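PDB 3LNB: N-acetyltransferase family protein from Bacillus anthracis, which probably transfers the acetyl group of acetyl-coenzyme A to the amino nitrogen of arylamines, and inactivates the antibacterial drug sulfamethoxazole. Local coordinates for residues Y118-T123 with H138-L143; D149-A154 with V165-E170; T190-M195 with G218-L223. The protein carries 1 engineered substitution. All coordinates share one frame; numbering follows the deposited sequence.

Contact 1 (Y118-T123 with H138-L143); sequences YKVAGT and HVIIIL
Y118 and I142 meet as a hydrogen-bonded antiparallel pair, and the side chain of I142 can be followed outward over the tyrosine. Its CB lies over one ring face, offset toward the rim, 3.8 Å from the Y118 ring centroid and 21° off the normal, which fits a CH-pi contact. From CB the two branches part. CG1, beside the backbone N (chi1 -61°), comes within 3.8 Å of V120 CG1, and CD1 runs on past the valine; CG2 hangs above the phenol end, nearest CE1, CZ and OH, 3.5 Å from Y118 OH. Further along the same face V120 CG2 presses on I140 CG1 at 3.3 Å, tighter than usual for two carbons. I142 N gives a nearly straight bond to Y118 O (2.8 Å, 171°). These strands, 116-126 and 131-145, form a beta hairpin. On the opposite face K119, V139 and I141 pack against helix 99-112. H138, which touches the bound coenzyme A, bonds through NE2 to D153, and with C99 the three are consistent with the Cys-His-Asp triad known in arylamine N-acetyltransferases. Backbone bonds and the carbon contacts of Y118, V120, I140 and I142 thus fix the strand register that places H138 for D153.

Contact 2 (D149-A154 with V165-E170); sequences DYVIDA and VPFSGE
F167 lays one face of its ring against D149 CB, which stands over the ring centre 3.7 Å from the centroid and 13° off the normal, a close CH-pi contact. The phenyl group is put there by a chi1 of -85°, which sets CG beside the backbone N, and its CE1 goes on to V151 CG2 at 3.7 Å, the two side chains meeting at about a right angle. Backbone bonds close this inner part: V151 and V165 exchange a reciprocal pair, V151 N to V165 O at 2.8 Å and V165 N to V151 O at 3.0 Å. Strand 165-166 is an edge strand of the large antiparallel sheet, added beside strand 148-152. Within the sheet V151 also touches Y219 and F221, and the F167 ring meets that of H191. Strand 148-152 leads into D153, the probable acid of a Cys-His-Asp triad. The other face is looser: the partly exposed Y150 ring lies obliquely to P166, its CE2 3.9 Å from P166 CB. From P166 the chain swings away in a type I turn, P166 to G169, with F167 and S168 at its corners, closed by G169 N to P166 O. Here a water donates to D149 O at 3.0 Å and accepts from S168 N. D149 O thus takes both this water and F167 N, whose bond is nearly straight at 168°, while S168 is exposed to solvent.

Contact 3 (T190-M195 with G218-L223); sequences THILEM and GYAFTL
F221 O is gripped by two consecutive amides, T190 N at 3.0 Å and H191 N at 2.9 Å. The H191 N-H comes nearly end-on to the carbonyl, whereas that of T190 stands above its plane (36°), so the two donors use different parts of the oxygen. At the other end L193 O takes a firm bond from G218 N at 2.7 Å and a weak one from Y219 N. On the face shared by H191 and L193, the rings of F221 and Y219 fold under their partners. With F221 CG placed between backbone N and carbonyl carbon (chi1 65°), H191 CB stands over the F221 ring, 3.6 Å from the ring centroid and 22° off the normal, a CH-pi contact. Y219 does likewise with L193 CB, at 3.9 Å from the ring centroid. The imidazole of H191 is hydrogen-bonded at its edge, in plane, with T190 OG1, 2.6 Å from H191 ND1, while H191 CE1 rests 3.8 Å from L223 CG. A water bridges T190 OG1 and L223 N. On the other face I192 CG2 faces A220 CB loosely. Outside, Y219 packs edge-to-face on H138, and E194 makes a salt bridge with R180. Two residues opposite one, T190 and H191 facing F221, G218 and Y219 facing L193, define a classic beta bulge at each end of this antiparallel strand pair.

In the fold
All three contacts belong to one antiparallel sheet. Contact 1 and contact 2 lie on neighbouring strands, 131-145 and 148-152, joined by I141 O to I152 N at 2.7 Å, with centres about 11 Å apart. Contact 3 adjoins contact 1 through T123 N to A220 O (2.9 Å), centre to centre about 10 Å, and packs on contact 2 with V151 CG2 3.7 Å from F221 CZ. The segments converge on the putative triad, to which contact 1 brings H138 and contact 2 brings D153; Y219 OH of contact 3 lies 2.9 Å from D153 OD2 in a weak bond. Distance from coenzyme A grows from contact 1 through contact 3 to contact 2: about 4 Å for the H138 side chain, about 7 Å for that of Y219 and about 12 Å for that of V151.

Contact 1 (Y118-T123 with H138-L143)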
loop_
_atom_site.group_PDB
_atom_site.type_symbol
_atom_site.label_atom_id
_atom_site.label_comp_id
_atom_site.label_asym_id
_atom_site.label_seq_id
_atom_site.Cartn_x
_atom_site.Cartn_y
_atom_site.Cartn_z
ATOM N N TYR A 118 7.052 4.635 -12.735
ATOM C CA TYR A 118 5.753 5.060 -13.241
ATOM C C TYR A 118 4.671 4.229 -12.559
ATOM O O TYR A 118 4.933 3.126 -12.072
ATOM C CB TYR A 118 5.655 4.953 -14.774
ATOM C CG TYR A 118 5.771 3.569 -15.365
ATOM C CD1 TYR A 118 7.018 3.007 -15.644
ATOM C CD2 TYR A 118 4.623 2.830 -15.678
ATOM C CE1 TYR A 118 7.122 1.739 -16.226
ATOM C CE2 TYR A 118 4.715 1.565 -16.258
ATOM C CZ TYR A 118 5.961 1.027 -16.530
ATOM O OH TYR A 118 6.043 -0.214 -17.110
ATOM N N LYS A 119 3.463 4.782 -12.505
ATOM C CA LYS A 119 2.334 4.123 -11.868
ATOM C C LYS A 119 1.494 3.358 -12.882
ATOM O O LYS A 119 1.408 3.751 -14.046
ATOM C CB LYS A 119 1.440 5.165 -11.179
ATOM C CG LYS A 119 2.145 6.038 -10.149
ATOM C CD LYS A 119 1.195 7.055 -9.517
ATOM C CE LYS A 119 0.790 8.152 -10.492
ATOM N NZ LYS A 119 1.963 8.939 -10.957
ATOM N N VAL A 120 0.881 2.265 -12.433
ATOM C CA VAL A 120 0.005 1.462 -13.287
ATOM C C VAL A 120 -1.161 0.995 -12.431
ATOM O O VAL A 120 -1.055 0.926 -11.211
ATOM C CB VAL A 120 0.714 0.211 -13.884
ATOM C CG1 VAL A 120 1.951 0.628 -14.664
ATOM C CG2 VAL A 120 1.062 -0.783 -12.779
ATOM N N ALA A 121 -2.284 0.691 -13.065
ATOM C CA ALA A 121 -3.433 0.230 -12.315
ATOM C C ALA A 121 -3.348 -1.281 -12.149
ATOM O O ALA A 121 -2.659 -1.969 -12.905
ATOM C CB ALA A 121 -4.717 0.611 -13.033
ATOM N N GLY A 122 -4.051 -1.780 -11.144
ATOM C CA GLY A 122 -4.087 -3.205 -10.883
ATOM C C GLY A 122 -5.484 -3.550 -10.409
ATOM O O GLY A 122 -6.248 -2.670 -10.016
ATOM N N THR A 123 -5.818 -4.832 -10.457
ATOM C CA THR A 123 -7.119 -5.318 -10.029
ATOM C C THR A 123 -6.819 -6.475 -9.080
ATOM O O THR A 123 -6.184 -7.455 -9.471
ATOM C CB THR A 123 -7.947 -5.830 -11.236
ATOM O OG1 THR A 123 -8.078 -4.785 -12.208
ATOM C CG2 THR A 123 -9.334 -6.271 -10.788
ATOM N N HIS A 138 -6.452 -0.868 -7.515
ATOM C CA HIS A 138 -5.140 -0.878 -6.881
ATOM C C HIS A 138 -4.204 -0.078 -7.767
ATOM O O HIS A 138 -4.391 -0.024 -8.981
ATOM C CB HIS A 138 -4.617 -2.312 -6.716
ATOM C CG HIS A 138 -3.328 -2.403 -5.954
ATOM N ND1 HIS A 138 -2.971 -1.493 -4.981
ATOM C CD2 HIS A 138 -2.338 -3.328 -5.982
ATOM C CE1 HIS A 138 -1.819 -1.854 -4.440
ATOM N NE2 HIS A 138 -1.414 -2.965 -5.029
ATOM N N VAL A 139 -3.219 0.559 -7.147
ATOM C CA VAL A 139 -2.236 1.361 -7.857
ATOM C C VAL A 139 -0.862 0.951 -7.352
ATOM O O VAL A 139 -0.627 0.915 -6.143
ATOM C CB VAL A 139 -2.434 2.874 -7.589
ATOM C CG1 VAL A 139 -1.277 3.663 -8.184
ATOM C CG2 VAL A 139 -3.767 3.346 -8.175
ATOM N N ILE A 140 0.034 0.627 -8.277
ATOM C CA ILE A 140 1.386 0.218 -7.917
ATOM C C ILE A 140 2.415 0.956 -8.752
ATOM O O ILE A 140 2.066 1.680 -9.683
ATOM C CB ILE A 140 1.592 -1.296 -8.108
ATOM C CG1 ILE A 140 1.413 -1.666 -9.578
ATOM C CG2 ILE A 140 0.606 -2.069 -7.235
ATOM C CD1 ILE A 140 1.615 -3.139 -9.866
ATOM N N ILE A 141 3.685 0.760 -8.407
ATOM C CA ILE A 141 4.796 1.401 -9.097
ATOM C C ILE A 141 5.658 0.397 -9.847
ATOM O O ILE A 141 5.946 -0.686 -9.342
ATOM C CB ILE A 141 5.720 2.139 -8.091
ATOM C CG1 ILE A 141 4.976 3.308 -7.444
ATOM C CG2 ILE A 141 6.979 2.625 -8.793
ATOM C CD1 ILE A 141 5.695 3.885 -6.238
ATOM N N ILE A 142 6.064 0.760 -11.058
ATOM C CA ILE A 142 6.949 -0.089 -11.841
ATOM C C ILE A 142 8.262 0.690 -11.933
ATOM O O ILE A 142 8.277 1.843 -12.354
ATOM C CB ILE A 142 6.397 -0.357 -13.260
ATOM C CG1 ILE A 142 5.048 -1.074 -13.168
ATOM C CG2 ILE A 142 7.393 -1.186 -14.061
ATOM C CD1 ILE A 142 5.094 -2.390 -12.412
ATOM N N LEU A 143 9.350 0.057 -11.510
ATOM C CA LEU A 143 10.669 0.679 -11.518
ATOM C C LEU A 143 11.601 0.001 -12.509
ATOM O O LEU A 143 11.674 -1.229 -12.559
ATOM C CB LEU A 143 11.312 0.593 -10.122
ATOM C CG LEU A 143 12.820 0.903 -10.079
ATOM C CD1 LEU A 143 13.030 2.405 -10.129
ATOM C CD2 LEU A 143 13.453 0.332 -8.820
#

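Contact 2 (D149-A154 with V165-E170)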
loop_
_atom_site.group_PDB
_atom_site.type_symbol
_atom_site.label_atom_id
_atom_site.label_comp_id
_atom_site.label_asym_id
_atom_site.label_seq_id
_atom_site.Cartn_x
_atom_site.Cartn_y
_atom_site.Cartn_z
ATOM N N ASP A 149 13.041 -4.605 -14.711
ATOM C CA ASP A 149 11.823 -4.011 -14.183
ATOM C C ASP A 149 11.460 -4.656 -12.853
ATOM O O ASP A 149 11.661 -5.854 -12.659
ATOM C CB ASP A 149 10.651 -4.201 -15.144
ATOM C CG ASP A 149 10.702 -3.255 -16.322
ATOM O OD1 ASP A 149 11.340 -2.190 -16.205
ATOM O OD2 ASP A 149 10.079 -3.572 -17.360
ATOM N N TYR A 150 10.921 -3.851 -11.947
ATOM C CA TYR A 150 10.507 -4.332 -10.638
ATOM C C TYR A 150 9.177 -3.731 -10.257
ATOM O O TYR A 150 8.843 -2.617 -10.662
ATOM C CB TYR A 150 11.500 -3.929 -9.553
ATOM C CG TYR A 150 12.901 -4.435 -9.744
ATOM C CD1 TYR A 150 13.746 -3.860 -10.688
ATOM C CD2 TYR A 150 13.392 -5.482 -8.965
ATOM C CE1 TYR A 150 15.049 -4.309 -10.853
ATOM C CE2 TYR A 150 14.691 -5.943 -9.119
ATOM C CZ TYR A 150 15.515 -5.350 -10.064
ATOM O OH TYR A 150 16.804 -5.786 -10.210
ATOM N N VAL A 151 8.410 -4.478 -9.476
ATOM C CA VAL A 151 7.148 -3.958 -8.975
ATOM C C VAL A 151 7.492 -3.381 -7.606
ATOM O O VAL A 151 8.170 -4.025 -6.802
ATOM C CB VAL A 151 6.073 -5.065 -8.798
ATOM C CG1 VAL A 151 4.967 -4.577 -7.844
ATOM C CG2 VAL A 151 5.471 -5.423 -10.155
ATOM N N ILE A 152 7.053 -2.154 -7.360
ATOM C CA ILE A 152 7.280 -1.495 -6.079
ATOM C C ILE A 152 5.875 -1.299 -5.537
ATOM O O ILE A 152 5.083 -0.555 -6.116
ATOM C CB ILE A 152 7.950 -0.111 -6.247
ATOM C CG1 ILE A 152 9.269 -0.247 -7.013
ATOM C CG2 ILE A 152 8.217 0.506 -4.869
ATOM C CD1 ILE A 152 10.294 -1.122 -6.321
ATOM N N ASP A 153 5.554 -1.971 -4.438
ATOM C CA ASP A 153 4.215 -1.859 -3.883
ATOM C C ASP A 153 4.189 -1.722 -2.367
ATOM O O ASP A 153 4.560 -2.638 -1.643
ATOM C CB ASP A 153 3.389 -3.077 -4.303
ATOM C CG ASP A 153 1.911 -2.936 -3.964
ATOM O OD1 ASP A 153 1.521 -1.934 -3.324
ATOM O OD2 ASP A 153 1.141 -3.843 -4.348
ATOM N N ALA A 154 3.742 -0.564 -1.899
ATOM C CA ALA A 154 3.649 -0.306 -0.470
ATOM C C ALA A 154 2.189 -0.117 -0.088
ATOM O O ALA A 154 1.888 0.371 0.999
ATOM C CB ALA A 154 4.443 0.942 -0.110
ATOM N N VAL A 165 9.986 -6.384 -6.342
ATOM C CA VAL A 165 9.724 -7.733 -6.840
ATOM C C VAL A 165 10.087 -7.750 -8.323
ATOM O O VAL A 165 9.432 -7.108 -9.141
ATOM C CB VAL A 165 8.247 -8.120 -6.644
ATOM C CG1 VAL A 165 8.050 -9.606 -6.943
ATOM C CG2 VAL A 165 7.816 -7.800 -5.211
ATOM N N PRO A 166 11.136 -8.499 -8.685
ATOM C CA PRO A 166 11.603 -8.592 -10.070
ATOM C C PRO A 166 10.692 -9.298 -11.050
ATOM O O PRO A 166 10.129 -10.346 -10.741
ATOM C CB PRO A 166 12.945 -9.304 -9.931
ATOM C CG PRO A 166 12.670 -10.271 -8.800
ATOM C CD PRO A 166 11.911 -9.398 -7.807
ATOM N N PHE A 167 10.566 -8.711 -12.240
ATOM C CA PHE A 167 9.762 -9.283 -13.313
ATOM C C PHE A 167 10.394 -10.605 -13.760
ATOM O O PHE A 167 9.735 -11.438 -14.379
ATOM C CB PHE A 167 9.716 -8.333 -14.515
ATOM C CG PHE A 167 8.659 -7.269 -14.423
ATOM C CD1 PHE A 167 8.535 -6.481 -13.284
ATOM C CD2 PHE A 167 7.815 -7.024 -15.505
ATOM C CE1 PHE A 167 7.588 -5.456 -13.222
ATOM C CE2 PHE A 167 6.861 -6.000 -15.456
ATOM C CZ PHE A 167 6.750 -5.216 -14.312
ATOM N N SER A 168 11.679 -10.785 -13.457
ATOM C CA SER A 168 12.367 -12.010 -13.838
ATOM C C SER A 168 11.794 -13.218 -13.095
ATOM O O SER A 168 12.147 -14.355 -13.391
ATOM C CB SER A 168 13.871 -11.879 -13.600
ATOM O OG SER A 168 14.144 -11.340 -12.325
ATOM N N GLY A 169 10.921 -12.966 -12.121
ATOM C CA GLY A 169 10.267 -14.060 -11.416
ATOM C C GLY A 169 10.812 -14.667 -10.135
ATOM O O GLY A 169 10.109 -15.468 -9.508
ATOM N N GLU A 170 12.030 -14.315 -9.727
ATOM C CA GLU A 170 12.581 -14.892 -8.499
ATOM C C GLU A 170 11.649 -14.576 -7.323
ATOM O O GLU A 170 10.975 -13.536 -7.296
ATOM C CB GLU A 170 14.011 -14.363 -8.236
ATOM C CG GLU A 170 14.801 -15.142 -7.157
ATOM C CD GLU A 170 16.325 -14.936 -7.220
ATOM O OE1 GLU A 170 16.774 -13.768 -7.162
ATOM O OE2 GLU A 170 17.085 -15.943 -7.319
HETATM O O HOH W 1 13.592 -8.108 -13.218
#

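Contact 3 (T190-M195 with G218-L223)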
loop_
_atom_site.group_PDB
_atom_site.type_symbol
_atom_site.label_atom_id
_atom_site.label_comp_id
_atom_site.label_asym_id
_atom_site.label_seq_id
_atom_site.Cartn_x
_atom_site.Cartn_y
_atom_site.Cartn_z
ATOM N N THR A 190 -2.010 -8.286 -18.015
ATOM C CA THR A 190 -0.960 -8.995 -18.733
ATOM C C THR A 190 0.041 -9.616 -17.762
ATOM O O THR A 190 0.779 -10.534 -18.121
ATOM C CB THR A 190 -0.200 -8.037 -19.672
ATOM O OG1 THR A 190 0.233 -6.888 -18.932
ATOM C CG2 THR A 190 -1.099 -7.573 -20.795
ATOM N N HIS A 191 0.062 -9.106 -16.536
ATOM C CA HIS A 191 0.974 -9.601 -15.510
ATOM C C HIS A 191 0.202 -9.815 -14.215
ATOM O O HIS A 191 -0.906 -9.303 -14.044
ATOM C CB HIS A 191 2.095 -8.588 -15.236
ATOM C CG HIS A 191 2.886 -8.202 -16.448
ATOM N ND1 HIS A 191 2.310 -7.646 -17.570
ATOM C CD2 HIS A 191 4.215 -8.268 -16.700
ATOM C CE1 HIS A 191 3.250 -7.384 -18.462
ATOM N NE2 HIS A 191 4.415 -7.751 -17.959
ATOM N N ILE A 192 0.803 -10.570 -13.304
ATOM C CA ILE A 192 0.192 -10.841 -12.018
ATOM C C ILE A 192 1.261 -10.891 -10.946
ATOM O O ILE A 192 2.435 -11.141 -11.222
ATOM C CB ILE A 192 -0.541 -12.216 -11.983
ATOM C CG1 ILE A 192 0.452 -13.347 -12.285
ATOM C CG2 ILE A 192 -1.693 -12.235 -12.972
ATOM C CD1 ILE A 192 -0.134 -14.736 -12.113
ATOM N N LEU A 193 0.845 -10.613 -9.723
ATOM C CA LEU A 193 1.726 -10.717 -8.583
ATOM C C LEU A 193 1.043 -11.838 -7.817
ATOM O O LEU A 193 -0.127 -11.717 -7.453
ATOM C CB LEU A 193 1.738 -9.437 -7.746
ATOM C CG LEU A 193 2.484 -9.583 -6.408
ATOM C CD1 LEU A 193 2.907 -8.229 -5.885
ATOM C CD2 LEU A 193 1.596 -10.287 -5.392
ATOM N N GLU A 194 1.751 -12.940 -7.617
ATOM C CA GLU A 194 1.197 -14.064 -6.877
ATOM C C GLU A 194 1.822 -14.047 -5.496
ATOM O O GLU A 194 2.877 -13.442 -5.298
ATOM C CB GLU A 194 1.515 -15.388 -7.569
ATOM C CG GLU A 194 0.799 -15.574 -8.889
ATOM C CD GLU A 194 0.823 -17.019 -9.357
ATOM O OE1 GLU A 194 1.923 -17.542 -9.639
ATOM O OE2 GLU A 194 -0.262 -17.630 -9.434
ATOM N N MET A 195 1.186 -14.721 -4.545
ATOM C CA MET A 195 1.701 -14.740 -3.186
ATOM C C MET A 195 1.242 -15.967 -2.403
ATOM O O MET A 195 0.316 -16.665 -2.812
ATOM C CB MET A 195 1.223 -13.484 -2.459
ATOM C CG MET A 195 -0.274 -13.501 -2.163
ATOM S SD MET A 195 -0.905 -11.965 -1.445
ATOM C CE MET A 195 -2.662 -12.178 -1.757
ATOM N N GLY A 218 -2.502 -12.378 -6.286
ATOM C CA GLY A 218 -2.759 -11.285 -5.365
ATOM C C GLY A 218 -3.525 -10.279 -6.198
ATOM O O GLY A 218 -4.649 -9.888 -5.870
ATOM N N TYR A 219 -2.908 -9.863 -7.297
ATOM C CA TYR A 219 -3.544 -8.934 -8.219
ATOM C C TYR A 219 -2.953 -9.030 -9.615
ATOM O O TYR A 219 -1.835 -9.510 -9.809
ATOM C CB TYR A 219 -3.448 -7.484 -7.725
ATOM C CG TYR A 219 -2.050 -7.001 -7.406
ATOM C CD1 TYR A 219 -1.596 -6.964 -6.087
ATOM C CD2 TYR A 219 -1.182 -6.577 -8.417
ATOM C CE1 TYR A 219 -0.321 -6.515 -5.777
ATOM C CE2 TYR A 219 0.107 -6.123 -8.117
ATOM C CZ TYR A 219 0.527 -6.094 -6.796
ATOM O OH TYR A 219 1.778 -5.640 -6.475
ATOM N N ALA A 220 -3.747 -8.593 -10.583
ATOM C CA ALA A 220 -3.344 -8.570 -11.973
ATOM C C ALA A 220 -3.068 -7.109 -12.290
ATOM O O ALA A 220 -3.568 -6.221 -11.600
ATOM C CB ALA A 220 -4.469 -9.089 -12.853
ATOM N N PHE A 221 -2.268 -6.865 -13.322
ATOM C CA PHE A 221 -1.953 -5.506 -13.745
ATOM C C PHE A 221 -1.376 -5.489 -15.156
ATOM O O PHE A 221 -1.099 -6.540 -15.738
ATOM C CB PHE A 221 -0.973 -4.825 -12.771
ATOM C CG PHE A 221 0.392 -5.457 -12.714
ATOM C CD1 PHE A 221 0.619 -6.604 -11.954
ATOM C CD2 PHE A 221 1.456 -4.903 -13.421
ATOM C CE1 PHE A 221 1.886 -7.188 -11.900
ATOM C CE2 PHE A 221 2.729 -5.482 -13.374
ATOM C CZ PHE A 221 2.945 -6.621 -12.615
ATOM N N THR A 222 -1.234 -4.285 -15.704
ATOM C CA THR A 222 -0.676 -4.088 -17.040
ATOM C C THR A 222 0.440 -3.057 -16.898
ATOM O O THR A 222 0.668 -2.531 -15.808
ATOM C CB THR A 222 -1.723 -3.532 -18.032
ATOM O OG1 THR A 222 -2.025 -2.173 -17.696
ATOM C CG2 THR A 222 -3.000 -4.354 -17.984
ATOM N N LEU A 223 1.135 -2.769 -17.989
ATOM C CA LEU A 223 2.213 -1.795 -17.944
ATOM C C LEU A 223 1.796 -0.450 -18.560
ATOM O O LEU A 223 2.642 0.354 -18.954
ATOM C CB LEU A 223 3.467 -2.360 -18.639
ATOM C CG LEU A 223 3.956 -3.709 -18.074
ATOM C CD1 LEU A 223 5.237 -4.129 -18.767
ATOM C CD2 LEU A 223 4.191 -3.603 -16.571
HETATM O O HOH W 2 0.861 -4.752 -20.123
#